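Local coordinates for hypothetical protein aq_1665 (Aquifex aeolicus, PDB 1XM7) that is of unknown function but belongs to the calcineurin-like metallophosphoesterases and probably acts as a hydrolase, at residues His14-Ile17 with Ile18-Pro22; Ala169-Trp173 with Asn174-Pro178. One frame throughout, in Å; residues are numbered along the deposited sequence.

Contact 1 lies in the long loop that follows strand 4-7, on the short helix 17-20. Contact 2 occupies the buried loop leading from strand 166-168 of the four-stranded sheet to strand 179-180 of the five-stranded one. Their centres are about 16 Å apart, yet side chains bridge them: E172 OE1 of contact 2 lies 2.6 Å from N21 ND2 in a weak hydrogen bond and 3.9 Å from I17 CD1. The same oxygen forms a salt bridge with R25. Both contacts flank motifs of the phosphoesterase family: H14 and I17 touch H11 of the D-x-H motif, while N170 packs on D9 and E172 on H149 of the G-H-x-H motif.

Contact 1: residues His14-Ile17 with Ile18-Pro22; sequences HENI and INLNP
In the short helix 17-20, the carbonyl oxygen of N16 accepts two backbone bonds, from N19 N at 2.8 Å and L20 N at 3.0 Å. L20 N lies in the carbonyl plane; N19 N stands well above it, with a more bent N-H...O angle of 131°. A type I turn from H14 to I17 leads into the helix, and I18 N adds a weak bond to E15 O. At the far end I17 O receives N21 N at 2.9 Å, N21 being the first residue to leave helical geometry. I17 turns CG1 anti to its backbone N (chi1 -160°), which lays it against the amide of N21, CG1 to ND2 3.3 Å. The L20 side chain leans back over the N16 carbonyl, CG to O 3.4 Å, and its CD1 meets the H14 ring obliquely, 4.2 Å from CE1. That imidazole also stacks on W55. I17 and I18 both pack on F29 of helix 29-38. The single helical turn is thus held mainly by its backbone, with N16 O gripped twice and I17 O bound by N21 N, while the apolar I17 side chain packs against the N21 amide and F29.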
ATOM      1  N   HIS A  14       8.924 -11.945   4.080  1.00 33.08           N
ATOM      2  CA  HIS A  14       9.061 -11.695   5.511  1.00 34.51           C
ATOM      3  C   HIS A  14       8.389 -12.853   6.248  1.00 36.17           C
ATOM      4  O   HIS A  14       7.330 -12.710   6.876  1.00 36.36           O
ATOM      5  CB  HIS A  14       8.420 -10.376   5.937  1.00 33.67           C
ATOM      6  CG  HIS A  14       8.755  -9.991   7.346  1.00 33.71           C
ATOM      7  ND1 HIS A  14       8.161  -8.932   7.999  1.00 31.62           N
ATOM      8  CD2 HIS A  14       9.628 -10.537   8.230  1.00 32.15           C
ATOM      9  CE1 HIS A  14       8.649  -8.846   9.224  1.00 29.93           C
ATOM     10  NE2 HIS A  14       9.540  -9.807   9.388  1.00 31.07           N
ATOM     11  N   GLU A  15       9.037 -14.004   6.139  1.00 37.42           N
ATOM     12  CA  GLU A  15       8.609 -15.270   6.720  1.00 39.41           C
ATOM     13  C   GLU A  15       8.181 -15.165   8.177  1.00 38.37           C
ATOM     14  O   GLU A  15       7.230 -15.816   8.595  1.00 39.39           O
ATOM     15  CB  GLU A  15       9.776 -16.242   6.581  1.00 41.91           C
ATOM     16  CG  GLU A  15       9.550 -17.683   6.944  1.00 47.70           C
ATOM     17  CD  GLU A  15      10.834 -18.492   6.718  1.00 53.43           C
ATOM     18  OE1 GLU A  15      11.805 -18.314   7.500  1.00 56.01           O
ATOM     19  OE2 GLU A  15      10.887 -19.283   5.742  1.00 54.65           O
ATOM     20  N   ASN A  16       8.885 -14.332   8.936  1.00 37.03           N
ATOM     21  CA  ASN A  16       8.626 -14.155  10.358  1.00 35.66           C
ATOM     22  C   ASN A  16       7.320 -13.464  10.704  1.00 36.30           C
ATOM     23  O   ASN A  16       6.822 -13.587  11.827  1.00 37.55           O
ATOM     24  CB  ASN A  16       9.792 -13.391  10.986  1.00 35.85           C
ATOM     25  CG  ASN A  16      10.016 -13.766  12.435  1.00 36.96           C
ATOM     26  OD1 ASN A  16       9.878 -14.934  12.811  1.00 39.93           O
ATOM     27  ND2 ASN A  16      10.382 -12.784  13.254  1.00 37.23           N
ATOM     28  N   ILE A  17       6.757 -12.738   9.749  1.00 36.11           N
ATOM     29  CA  ILE A  17       5.509 -12.033  10.000  1.00 36.69           C
ATOM     30  C   ILE A  17       4.365 -13.018  10.233  1.00 37.56           C
ATOM     31  O   ILE A  17       3.297 -12.640  10.717  1.00 38.54           O
ATOM     32  CB  ILE A  17       5.166 -11.076   8.825  1.00 36.49           C
ATOM     33  CG1 ILE A  17       4.171 -10.019   9.305  1.00 34.34           C
ATOM     34  CG2 ILE A  17       4.595 -11.855   7.647  1.00 34.28           C
ATOM     35  CD1 ILE A  17       4.025  -8.855   8.376  1.00 32.70           C
ATOM     36  N   ILE A  18       4.599 -14.281   9.880  1.00 38.87           N
ATOM     37  CA  ILE A  18       3.608 -15.338  10.068  1.00 40.82           C
ATOM     38  C   ILE A  18       3.529 -15.538  11.564  1.00 42.16           C
ATOM     39  O   ILE A  18       2.465 -15.825  12.110  1.00 42.84           O
ATOM     40  CB  ILE A  18       4.046 -16.669   9.393  1.00 41.19           C
ATOM     41  CG1 ILE A  18       3.884 -16.561   7.865  1.00 41.71           C
ATOM     42  CG2 ILE A  18       3.221 -17.823   9.933  1.00 39.05           C
ATOM     43  CD1 ILE A  18       4.486 -17.713   7.069  1.00 40.37           C
ATOM     44  N   ASN A  19       4.677 -15.369  12.217  1.00 43.17           N
ATOM     45  CA  ASN A  19       4.794 -15.489  13.669  1.00 44.23           C
ATOM     46  C   ASN A  19       4.296 -14.219  14.364  1.00 44.45           C
ATOM     47  O   ASN A  19       3.580 -14.281  15.361  1.00 44.20           O
ATOM     48  CB  ASN A  19       6.254 -15.717  14.058  1.00 43.36           C
ATOM     49  CG  ASN A  19       6.743 -17.105  13.702  1.00 44.18           C
ATOM     50  OD1 ASN A  19       7.913 -17.292  13.368  1.00 44.47           O
ATOM     51  ND2 ASN A  19       5.854 -18.088  13.788  1.00 42.37           N
ATOM     52  N   LEU A  20       4.678 -13.069  13.818  1.00 45.08           N
ATOM     53  CA  LEU A  20       4.306 -11.775  14.379  1.00 45.00           C
ATOM     54  C   LEU A  20       2.815 -11.427  14.286  1.00 46.54           C
ATOM     55  O   LEU A  20       2.285 -10.721  15.144  1.00 46.94           O
ATOM     56  CB  LEU A  20       5.159 -10.695  13.714  1.00 42.57           C
ATOM     57  CG  LEU A  20       6.654 -10.948  13.927  1.00 42.08           C
ATOM     58  CD1 LEU A  20       7.473 -10.077  13.011  1.00 42.71           C
ATOM     59  CD2 LEU A  20       7.012 -10.673  15.367  1.00 40.64           C
ATOM     60  N   ASN A  21       2.144 -11.912  13.248  1.00 47.79           N
ATOM     61  CA  ASN A  21       0.717 -11.659  13.073  1.00 48.84           C
ATOM     62  C   ASN A  21       0.080 -12.998  12.779  1.00 48.89           C
ATOM     63  O   ASN A  21      -0.552 -13.179  11.746  1.00 48.67           O
ATOM     64  CB  ASN A  21       0.485 -10.711  11.907  1.00 51.29           C
ATOM     65  CG  ASN A  21       1.259  -9.426  12.052  1.00 53.26           C
ATOM     66  OD1 ASN A  21       1.540  -8.986  13.168  1.00 55.58           O
ATOM     67  ND2 ASN A  21       1.598  -8.804  10.930  1.00 54.33           N
ATOM     68  N   PRO A  22       0.220 -13.948  13.712  1.00 48.97           N
ATOM     69  CA  PRO A  22      -0.313 -15.305  13.591  1.00 48.81           C
ATOM     70  C   PRO A  22      -1.740 -15.221  13.135  1.00 49.48           C
ATOM     71  O   PRO A  22      -2.196 -15.991  12.292  1.00 50.56           O
ATOM     72  CB  PRO A  22      -0.217 -15.844  15.012  1.00 48.84           C
ATOM     73  CG  PRO A  22       0.809 -14.969  15.668  1.00 48.78           C
ATOM     74  CD  PRO A  22       0.472 -13.631  15.126  1.00 49.26           C
TER

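Contact 2: residues Ala169-Trp173 with Asn174-Pro178; sequences ANVEW and NDYKP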
ATOM      1  N   ALA A 169      -4.875   0.450   2.692  1.00 33.33           N
ATOM      2  CA  ALA A 169      -4.580  -0.478   1.599  1.00 31.55           C
ATOM      3  C   ALA A 169      -3.745  -1.706   1.996  1.00 32.29           C
ATOM      4  O   ALA A 169      -3.397  -2.525   1.144  1.00 33.36           O
ATOM      5  CB  ALA A 169      -3.887   0.260   0.489  1.00 29.48           C
ATOM      6  N   ASN A 170      -3.427  -1.828   3.284  1.00 32.52           N
ATOM      7  CA  ASN A 170      -2.635  -2.947   3.798  1.00 31.72           C
ATOM      8  C   ASN A 170      -3.332  -4.270   3.511  1.00 31.41           C
ATOM      9  O   ASN A 170      -4.513  -4.424   3.794  1.00 32.01           O
ATOM     10  CB  ASN A 170      -2.429  -2.788   5.309  1.00 31.27           C
ATOM     11  CG  ASN A 170      -1.545  -3.875   5.907  1.00 31.59           C
ATOM     12  OD1 ASN A 170      -0.696  -3.595   6.754  1.00 31.81           O
ATOM     13  ND2 ASN A 170      -1.746  -5.115   5.482  1.00 32.32           N
ATOM     14  N   VAL A 171      -2.591  -5.224   2.960  1.00 31.17           N
ATOM     15  CA  VAL A 171      -3.148  -6.533   2.622  1.00 31.58           C
ATOM     16  C   VAL A 171      -3.895  -7.192   3.770  1.00 32.00           C
ATOM     17  O   VAL A 171      -4.963  -7.757   3.570  1.00 33.32           O
ATOM     18  CB  VAL A 171      -2.049  -7.504   2.138  1.00 30.82           C
ATOM     19  CG1 VAL A 171      -1.516  -7.054   0.796  1.00 29.54           C
ATOM     20  CG2 VAL A 171      -0.924  -7.576   3.160  1.00 30.17           C
ATOM     21  N   GLU A 172      -3.336  -7.109   4.973  1.00 32.18           N
ATOM     22  CA  GLU A 172      -3.948  -7.720   6.149  1.00 32.40           C
ATOM     23  C   GLU A 172      -5.380  -7.264   6.445  1.00 33.13           C
ATOM     24  O   GLU A 172      -6.124  -7.952   7.145  1.00 32.71           O
ATOM     25  CB  GLU A 172      -3.079  -7.478   7.386  1.00 32.31           C
ATOM     26  CG  GLU A 172      -1.713  -8.126   7.326  1.00 33.33           C
ATOM     27  CD  GLU A 172      -1.011  -8.108   8.668  1.00 33.18           C
ATOM     28  OE1 GLU A 172       0.146  -8.549   8.742  1.00 33.66           O
ATOM     29  OE2 GLU A 172      -1.616  -7.656   9.656  1.00 34.94           O
ATOM     30  N   TRP A 173      -5.769  -6.108   5.923  1.00 33.81           N
ATOM     31  CA  TRP A 173      -7.115  -5.604   6.164  1.00 35.52           C
ATOM     32  C   TRP A 173      -8.064  -5.890   5.025  1.00 36.13           C
ATOM     33  O   TRP A 173      -9.280  -5.822   5.201  1.00 37.82           O
ATOM     34  CB  TRP A 173      -7.102  -4.095   6.390  1.00 35.78           C
ATOM     35  CG  TRP A 173      -6.571  -3.683   7.715  1.00 37.04           C
ATOM     36  CD1 TRP A 173      -5.395  -3.039   7.962  1.00 35.73           C
ATOM     37  CD2 TRP A 173      -7.208  -3.867   8.989  1.00 37.14           C
ATOM     38  NE1 TRP A 173      -5.258  -2.808   9.308  1.00 36.48           N
ATOM     39  CE2 TRP A 173      -6.356  -3.305   9.964  1.00 36.44           C
ATOM     40  CE3 TRP A 173      -8.413  -4.453   9.399  1.00 35.71           C
ATOM     41  CZ2 TRP A 173      -6.672  -3.309  11.331  1.00 36.29           C
ATOM     42  CZ3 TRP A 173      -8.726  -4.458  10.755  1.00 36.23           C
ATOM     43  CH2 TRP A 173      -7.856  -3.889  11.704  1.00 36.32           C
ATOM     44  N   ASN A 174      -7.521  -6.206   3.854  1.00 36.17           N
ATOM     45  CA  ASN A 174      -8.372  -6.454   2.702  1.00 36.17           C
ATOM     46  C   ASN A 174      -8.278  -7.861   2.142  1.00 36.21           C
ATOM     47  O   ASN A 174      -8.487  -8.076   0.955  1.00 36.88           O
ATOM     48  CB  ASN A 174      -8.072  -5.425   1.609  1.00 34.20           C
ATOM     49  CG  ASN A 174      -7.855  -4.034   2.176  1.00 34.52           C
ATOM     50  OD1 ASN A 174      -6.722  -3.607   2.379  1.00 36.29           O
ATOM     51  ND2 ASN A 174      -8.941  -3.334   2.461  1.00 33.69           N
ATOM     52  N   ASP A 175      -7.973  -8.816   3.012  1.00 37.56           N
ATOM     53  CA  ASP A 175      -7.879 -10.217   2.621  1.00 39.27           C
ATOM     54  C   ASP A 175      -6.902 -10.408   1.454  1.00 39.22           C
ATOM     55  O   ASP A 175      -7.180 -11.129   0.495  1.00 39.28           O
ATOM     56  CB  ASP A 175      -9.287 -10.746   2.266  1.00 41.01           C
ATOM     57  CG  ASP A 175      -9.392 -12.274   2.359  1.00 45.63           C
ATOM     58  OD1 ASP A 175      -8.781 -12.868   3.282  1.00 49.03           O
ATOM     59  OD2 ASP A 175     -10.102 -12.886   1.523  1.00 47.53           O
ATOM     60  N   TYR A 176      -5.755  -9.743   1.551  1.00 38.59           N
ATOM     61  CA  TYR A 176      -4.699  -9.823   0.544  1.00 36.22           C
ATOM     62  C   TYR A 176      -5.143  -9.555  -0.892  1.00 35.33           C
ATOM     63  O   TYR A 176      -4.745 -10.258  -1.818  1.00 33.81           O
ATOM     64  CB  TYR A 176      -3.995 -11.183   0.648  1.00 35.75           C
ATOM     65  CG  TYR A 176      -3.472 -11.448   2.043  1.00 34.52           C
ATOM     66  CD1 TYR A 176      -4.335 -11.822   3.071  1.00 33.50           C
ATOM     67  CD2 TYR A 176      -2.131 -11.229   2.360  1.00 34.50           C
ATOM     68  CE1 TYR A 176      -3.874 -11.961   4.376  1.00 35.71           C
ATOM     69  CE2 TYR A 176      -1.661 -11.363   3.665  1.00 34.67           C
ATOM     70  CZ  TYR A 176      -2.538 -11.726   4.665  1.00 35.91           C
ATOM     71  OH  TYR A 176      -2.081 -11.845   5.956  1.00 38.15           O
ATOM     72  N   LYS A 177      -5.965  -8.525  -1.064  1.00 35.92           N
ATOM     73  CA  LYS A 177      -6.455  -8.119  -2.382  1.00 36.57           C
ATOM     74  C   LYS A 177      -6.254  -6.611  -2.578  1.00 36.72           C
ATOM     75  O   LYS A 177      -6.447  -5.820  -1.650  1.00 36.33           O
ATOM     76  CB  LYS A 177      -7.944  -8.436  -2.527  1.00 36.31           C
ATOM     77  CG  LYS A 177      -8.285  -9.903  -2.566  1.00 37.32           C
ATOM     78  CD  LYS A 177      -9.775 -10.087  -2.751  1.00 38.68           C
ATOM     79  CE  LYS A 177     -10.156 -11.546  -2.583  1.00 41.58           C
ATOM     80  NZ  LYS A 177     -11.638 -11.748  -2.609  1.00 43.11           N
ATOM     81  N   PRO A 178      -5.864  -6.193  -3.792  1.00 37.15           N
ATOM     82  CA  PRO A 178      -5.665  -4.761  -4.015  1.00 37.13           C
ATOM     83  C   PRO A 178      -7.016  -4.105  -3.904  1.00 38.01           C
ATOM     84  O   PRO A 178      -8.038  -4.772  -3.992  1.00 38.89           O
ATOM     85  CB  PRO A 178      -5.149  -4.707  -5.438  1.00 37.02           C
ATOM     86  CG  PRO A 178      -5.930  -5.818  -6.088  1.00 37.00           C
ATOM     87  CD  PRO A 178      -5.796  -6.934  -5.066  1.00 36.59           C
TER
HETATM   88  O   HOH W   1      -4.690  -4.785  -0.046  1.00 34.75           O
HETATM   89  O   HOH W   2      -7.946  -9.375   5.786  1.00 39.06           O
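V171 and Y176 close a tight loop built on the 3-10 turn 171-173, which joins the two sheets of the fold. V171 O takes N174 N at 3.0 Å and Y176 N at 2.9 Å from opposite faces of its carbonyl plane, the second bond nearly straight (163°). D175 and Y176 both adopt left-handed helical backbone angles, which bring the chain back to V171. The tyrosine sets CG anti to its carbonyl carbon (chi1 -55°), and V171 CB lies over the ring near CD2, 3.7 Å away. V171 CG2 reaches Y176 CE2 at 3.9 Å; the two side chains cross at about a right angle, and V171 O lies over one ring face near the rim. Alongside, E172 points the same way as the tyrosine, its CG 4.0 Å from Y176 OH. Extended beyond CG (chi2 -168°), E172 carries its carboxylate to the R25 guanidinium and W150 N. W173 leads its indole away from N174, to where NE1 donates a hydrogen bond to V148 O. I33 of helix 29-38 touches both V171 and Y176. Across the turn one water donates to E172 O at 2.7 Å and accepts from D175 N at 2.8 Å.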